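Long-range contacts in extracellular invertase (Aspergillus kawachii, PDB 5XH8), which probably cleaves the beta-fructofuranoside bond of sucrose as a family 32 glycoside hydrolase and, with high activity, transfers fructosyl units to build fructooligosaccharides such as 1-kestose: residues 372-377 / 414-419; 522-527 / 553-558. All blocks are in the same frame, centred on the assembly; numbering follows the deposited sequence.

Contact 1. Residues 372-377 / 414-419; sequences LPRELR and LGISIA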
# COMPACT_ATOMS: atom_id res chain seq x y z
N LEU A 372 11.98 26.91 -22.37
CA LEU A 372 13.37 27.20 -22.06
C LEU A 372 13.56 27.17 -20.52
O LEU A 372 12.68 27.59 -19.78
CB LEU A 372 13.75 28.60 -22.56
CG LEU A 372 13.62 28.91 -24.05
CD1 LEU A 372 13.76 30.42 -24.25
CD2 LEU A 372 14.63 28.11 -24.85
N PRO A 373 14.72 26.68 -20.05
CA PRO A 373 14.95 26.72 -18.61
C PRO A 373 14.90 28.17 -18.15
O PRO A 373 15.45 29.05 -18.84
CB PRO A 373 16.38 26.17 -18.46
CG PRO A 373 17.00 26.31 -19.81
CD PRO A 373 15.87 26.15 -20.79
N ARG A 374 14.25 28.41 -17.00
CA ARG A 374 14.10 29.76 -16.47
C ARG A 374 14.75 29.87 -15.08
O ARG A 374 14.57 28.99 -14.22
CB ARG A 374 12.64 30.15 -16.39
CG ARG A 374 12.00 30.30 -17.75
CD ARG A 374 10.50 30.47 -17.73
NE ARG A 374 10.02 30.51 -19.12
CZ ARG A 374 8.75 30.56 -19.51
NH1 ARG A 374 7.76 30.56 -18.63
NH2 ARG A 374 8.49 30.60 -20.80
N GLU A 375 15.54 30.93 -14.90
CA GLU A 375 16.03 31.36 -13.58
C GLU A 375 14.92 32.08 -12.85
O GLU A 375 14.25 32.95 -13.43
CB GLU A 375 17.28 32.26 -13.72
CG GLU A 375 18.52 31.48 -14.09
CD GLU A 375 19.73 32.36 -14.32
OE1 GLU A 375 19.75 33.44 -13.75
OE2 GLU A 375 20.68 31.95 -15.04
N LEU A 376 14.69 31.68 -11.60
CA LEU A 376 13.76 32.37 -10.71
C LEU A 376 14.55 33.08 -9.61
O LEU A 376 15.53 32.52 -9.06
CB LEU A 376 12.74 31.42 -10.11
CG LEU A 376 11.90 30.60 -11.09
CD1 LEU A 376 10.81 29.87 -10.29
CD2 LEU A 376 11.27 31.44 -12.19
N ARG A 377 14.15 34.32 -9.31
CA ARG A 377 14.82 35.14 -8.27
C ARG A 377 13.86 36.21 -7.77
O ARG A 377 12.82 36.44 -8.38
CB ARG A 377 16.11 35.78 -8.81
CG ARG A 377 15.91 36.93 -9.80
CD ARG A 377 17.22 37.37 -10.44
NE ARG A 377 17.06 38.54 -11.31
CZ ARG A 377 16.88 39.81 -10.90
NH1 ARG A 377 16.78 40.13 -9.60
NH2 ARG A 377 16.75 40.77 -11.82
N LEU A 414 8.27 38.20 -8.31
CA LEU A 414 9.09 37.08 -8.78
C LEU A 414 9.73 37.45 -10.13
O LEU A 414 9.03 37.79 -11.10
CB LEU A 414 8.27 35.79 -8.92
CG LEU A 414 9.09 34.57 -9.37
CD1 LEU A 414 10.03 34.11 -8.27
CD2 LEU A 414 8.19 33.43 -9.83
N GLY A 415 11.05 37.36 -10.17
CA GLY A 415 11.82 37.52 -11.40
C GLY A 415 11.83 36.21 -12.18
O GLY A 415 12.14 35.15 -11.61
N ILE A 416 11.47 36.30 -13.46
CA ILE A 416 11.41 35.18 -14.40
C ILE A 416 12.25 35.58 -15.62
O ILE A 416 11.89 36.52 -16.31
CB ILE A 416 9.94 34.88 -14.85
CG1 ILE A 416 9.02 34.67 -13.64
CG2 ILE A 416 9.91 33.68 -15.80
CD1 ILE A 416 7.55 34.63 -13.95
N SER A 417 13.35 34.88 -15.87
CA SER A 417 14.19 35.14 -17.03
C SER A 417 14.73 33.83 -17.60
O SER A 417 14.79 32.82 -16.92
CB SER A 417 15.36 36.06 -16.64
OG SER A 417 16.11 35.43 -15.62
N ILE A 418 15.15 33.86 -18.86
CA ILE A 418 15.72 32.70 -19.51
C ILE A 418 17.05 32.40 -18.81
O ILE A 418 17.81 33.31 -18.58
CB ILE A 418 16.01 32.98 -21.00
CG1 ILE A 418 14.70 33.32 -21.74
CG2 ILE A 418 16.71 31.80 -21.66
CD1 ILE A 418 14.91 33.96 -23.10
N ALA A 419 17.33 31.16 -18.48
CA ALA A 419 18.60 30.85 -17.84
C ALA A 419 19.77 31.40 -18.65
O ALA A 419 19.78 31.33 -19.90
CB ALA A 419 18.75 29.36 -17.64
O HOH W 1 15.21 35.69 -13.02

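Contact 2. Residues 522-527 / 553-558; sequences GKLRLF and VYANGR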
# COMPACT_ATOMS: atom_id res chain seq x y z
N GLY A 522 -1.90 37.25 -21.39
CA GLY A 522 -1.54 37.40 -19.99
C GLY A 522 -1.48 38.84 -19.50
O GLY A 522 -1.13 39.74 -20.25
N LYS A 523 -1.82 39.04 -18.23
CA LYS A 523 -1.79 40.36 -17.57
C LYS A 523 -0.37 40.82 -17.30
O LYS A 523 0.46 40.05 -16.80
CB LYS A 523 -2.50 40.33 -16.22
CG LYS A 523 -3.97 39.99 -16.28
CD LYS A 523 -4.82 41.19 -16.68
CE LYS A 523 -4.81 42.27 -15.61
NZ LYS A 523 -6.01 43.13 -15.79
N LEU A 524 -0.11 42.10 -17.61
CA LEU A 524 1.15 42.73 -17.28
C LEU A 524 0.88 44.21 -16.97
O LEU A 524 0.41 44.93 -17.85
CB LEU A 524 2.14 42.63 -18.44
CG LEU A 524 3.46 43.38 -18.24
CD1 LEU A 524 4.26 42.81 -17.07
CD2 LEU A 524 4.27 43.35 -19.52
N ARG A 525 1.13 44.64 -15.74
CA ARG A 525 1.01 46.05 -15.37
C ARG A 525 2.33 46.74 -15.60
O ARG A 525 3.38 46.27 -15.15
CB ARG A 525 0.60 46.23 -13.91
CG ARG A 525 0.69 47.69 -13.44
CD ARG A 525 -0.19 47.96 -12.25
NE ARG A 525 -1.59 47.79 -12.62
CZ ARG A 525 -2.59 47.69 -11.77
NH1 ARG A 525 -2.40 47.77 -10.45
NH2 ARG A 525 -3.82 47.51 -12.24
N LEU A 526 2.26 47.86 -16.30
CA LEU A 526 3.36 48.81 -16.47
C LEU A 526 3.03 49.94 -15.49
O LEU A 526 2.00 50.60 -15.64
CB LEU A 526 3.41 49.31 -17.92
CG LEU A 526 3.67 48.20 -18.96
CD1 LEU A 526 3.56 48.68 -20.40
CD2 LEU A 526 5.05 47.58 -18.72
N PHE A 527 3.86 50.10 -14.46
CA PHE A 527 3.58 51.06 -13.40
C PHE A 527 4.02 52.47 -13.83
O PHE A 527 4.72 52.64 -14.83
CB PHE A 527 4.33 50.70 -12.12
CG PHE A 527 3.99 49.36 -11.56
CD1 PHE A 527 2.89 49.20 -10.72
CD2 PHE A 527 4.78 48.24 -11.85
CE1 PHE A 527 2.58 47.95 -10.19
CE2 PHE A 527 4.47 47.00 -11.33
CZ PHE A 527 3.38 46.85 -10.50
N VAL A 553 7.11 34.54 -25.06
CA VAL A 553 7.08 35.98 -24.91
C VAL A 553 7.46 36.33 -23.46
O VAL A 553 6.75 35.95 -22.54
CB VAL A 553 5.67 36.51 -25.21
CG1 VAL A 553 5.63 38.04 -25.08
CG2 VAL A 553 5.23 36.06 -26.60
N TYR A 554 8.57 37.03 -23.30
CA TYR A 554 9.02 37.56 -22.03
C TYR A 554 8.88 39.10 -21.97
O TYR A 554 9.08 39.79 -23.00
CB TYR A 554 10.47 37.20 -21.79
CG TYR A 554 10.77 35.70 -21.70
CD1 TYR A 554 10.96 34.93 -22.85
CD2 TYR A 554 10.88 35.07 -20.46
CE1 TYR A 554 11.24 33.56 -22.77
CE2 TYR A 554 11.17 33.70 -20.36
CZ TYR A 554 11.34 32.95 -21.51
OH TYR A 554 11.63 31.61 -21.38
N ALA A 555 8.59 39.62 -20.77
CA ALA A 555 8.56 41.08 -20.53
C ALA A 555 9.08 41.46 -19.16
O ALA A 555 8.67 40.88 -18.13
CB ALA A 555 7.16 41.64 -20.75
N ASN A 556 10.05 42.38 -19.15
CA ASN A 556 10.42 43.14 -17.96
C ASN A 556 10.97 42.26 -16.84
O ASN A 556 10.87 42.61 -15.66
CB ASN A 556 9.22 43.98 -17.49
CG ASN A 556 8.89 45.12 -18.45
OD1 ASN A 556 9.03 46.29 -18.09
ND2 ASN A 556 8.44 44.79 -19.65
N GLY A 557 11.54 41.11 -17.22
CA GLY A 557 12.07 40.12 -16.29
C GLY A 557 11.09 39.56 -15.28
O GLY A 557 11.52 39.01 -14.26
N ARG A 558 9.79 39.69 -15.55
CA ARG A 558 8.73 39.26 -14.63
C ARG A 558 7.48 38.70 -15.31
O ARG A 558 6.47 38.51 -14.65
CB ARG A 558 8.34 40.42 -13.70
CG ARG A 558 7.66 41.60 -14.39
CD ARG A 558 7.73 42.85 -13.50
NE ARG A 558 6.78 43.88 -13.91
CZ ARG A 558 7.07 45.14 -14.26
NH1 ARG A 558 8.33 45.60 -14.27
NH2 ARG A 558 6.07 45.97 -14.59

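Contact 1. Residues 372-377 / 414-419
Glu375 and Ser417 exchange both of their backbone bonds across an antiparallel strand pair in a sheet of the beta-propeller of this GH32 enzyme. Arg377 and Gly415 form a second doubly bonded pair, in which Gly415 N reaches Arg377 O at 2.7 Å. Beyond Ile418, where strand 408-418 stops, the ladder gains a last rung from Ala419 N to Pro373 O, 2.8 Å and nearly straight at 174°; a proline, lacking an N-H, can still accept here through its carbonyl, while Ala419 turns into the helix 420-426.

On the face of Leu376 and Ile416 the two side chains lie side by side, with Leu376 CD2 4.2 Å from Ile416 CG1. A separate apolar contact joins Leu372 CD1 and Ile418 CD1 at 3.9 Å.

Among the charged residues, extended Arg374 passes its CD over Ile416 CG2 and carries its guanidinium on to Glu552 and Asp313. Glu375 lays its CG against Ala419 and is held by Arg341 and Arg420, so its buried carboxylate is probably ionised. Ser417 sets OG between its backbone N and carbonyl carbon (chi1 59°), 3.9 Å from Glu375 CB; a water donates to Glu375 O at 2.9 Å and lies 2.8 Å from Ser417 OG.

Contact 2. Residues 522-527 / 553-558
Arg558 reaches from one sheet of the C-terminal beta-sandwich to the chain leaving the other, in a contact carried by side chains and one side-chain-to-backbone bond, without strand pairing. Segment 522-527 leaves the edge strand 520-523 of one sheet, and 553-558 ends strand 550-555 of the other and turns toward strand 559-564. The nearest CA atoms, those of Leu524 and Ala555, are 8.3 Å apart, so side chains must bridge the distance.

Leucine and alanine fill the apolar part. Leu524 holds its CG anti to the backbone N (chi1 175°), which carries CD2 to within 3.6 Å of Ala555 CB; both residues also pack on Leu540 of strand 534-547. The small methyl of Ala555 lets the branched leucine come close. The other methyl, Leu524 CD1, lies 4.2 Å from Arg558 NE, and the two side chains cross at about a right angle.

In the turn, Arg558 N bonds to Ala555 O at 3.1 Å, and Gly557 has a positive phi, which favours glycine. A long arginine suits the next position, because its chain, extended from CG to NE, can reach the far segment. There its guanidinium is held by two partners: NH1 forms a salt bridge with Glu538, which also accepts a bond from Phe527 N, so the same carboxylate ties both segments together. The Phe527 ring lies obliquely beside the guanidinium, their planes 40° apart and ring atom CE2 3.8 Å from Arg558 NH2. Arg525 CG lies over one face of that ring, offset toward its rim, and its own guanidinium turns away to Glu496 and Glu392. Arg558 NH2 donates to Arg525 O at 2.8 Å, with the oxygen only 4° out of the guanidinium plane.

Overall arrangement
After the earlier propeller strands the chain runs along strand 366-385, then returns along strand 408-418, so contact 1 closes a loop of 36 intervening residues. Only after that does the chain enter the C-terminal sandwich, where contact 2 closes a second loop of 25 residues between its two sheets. The loops follow in series; neither nests in nor crosses the other. Their centres lie 13 Å apart and the two touch: Ile416 N probably bonds to Gly557 O, Arg374 NE probably bonds to Tyr554 OH, and Ile418 packs on the Tyr554 ring. Together they join the last propeller strands to the sandwich.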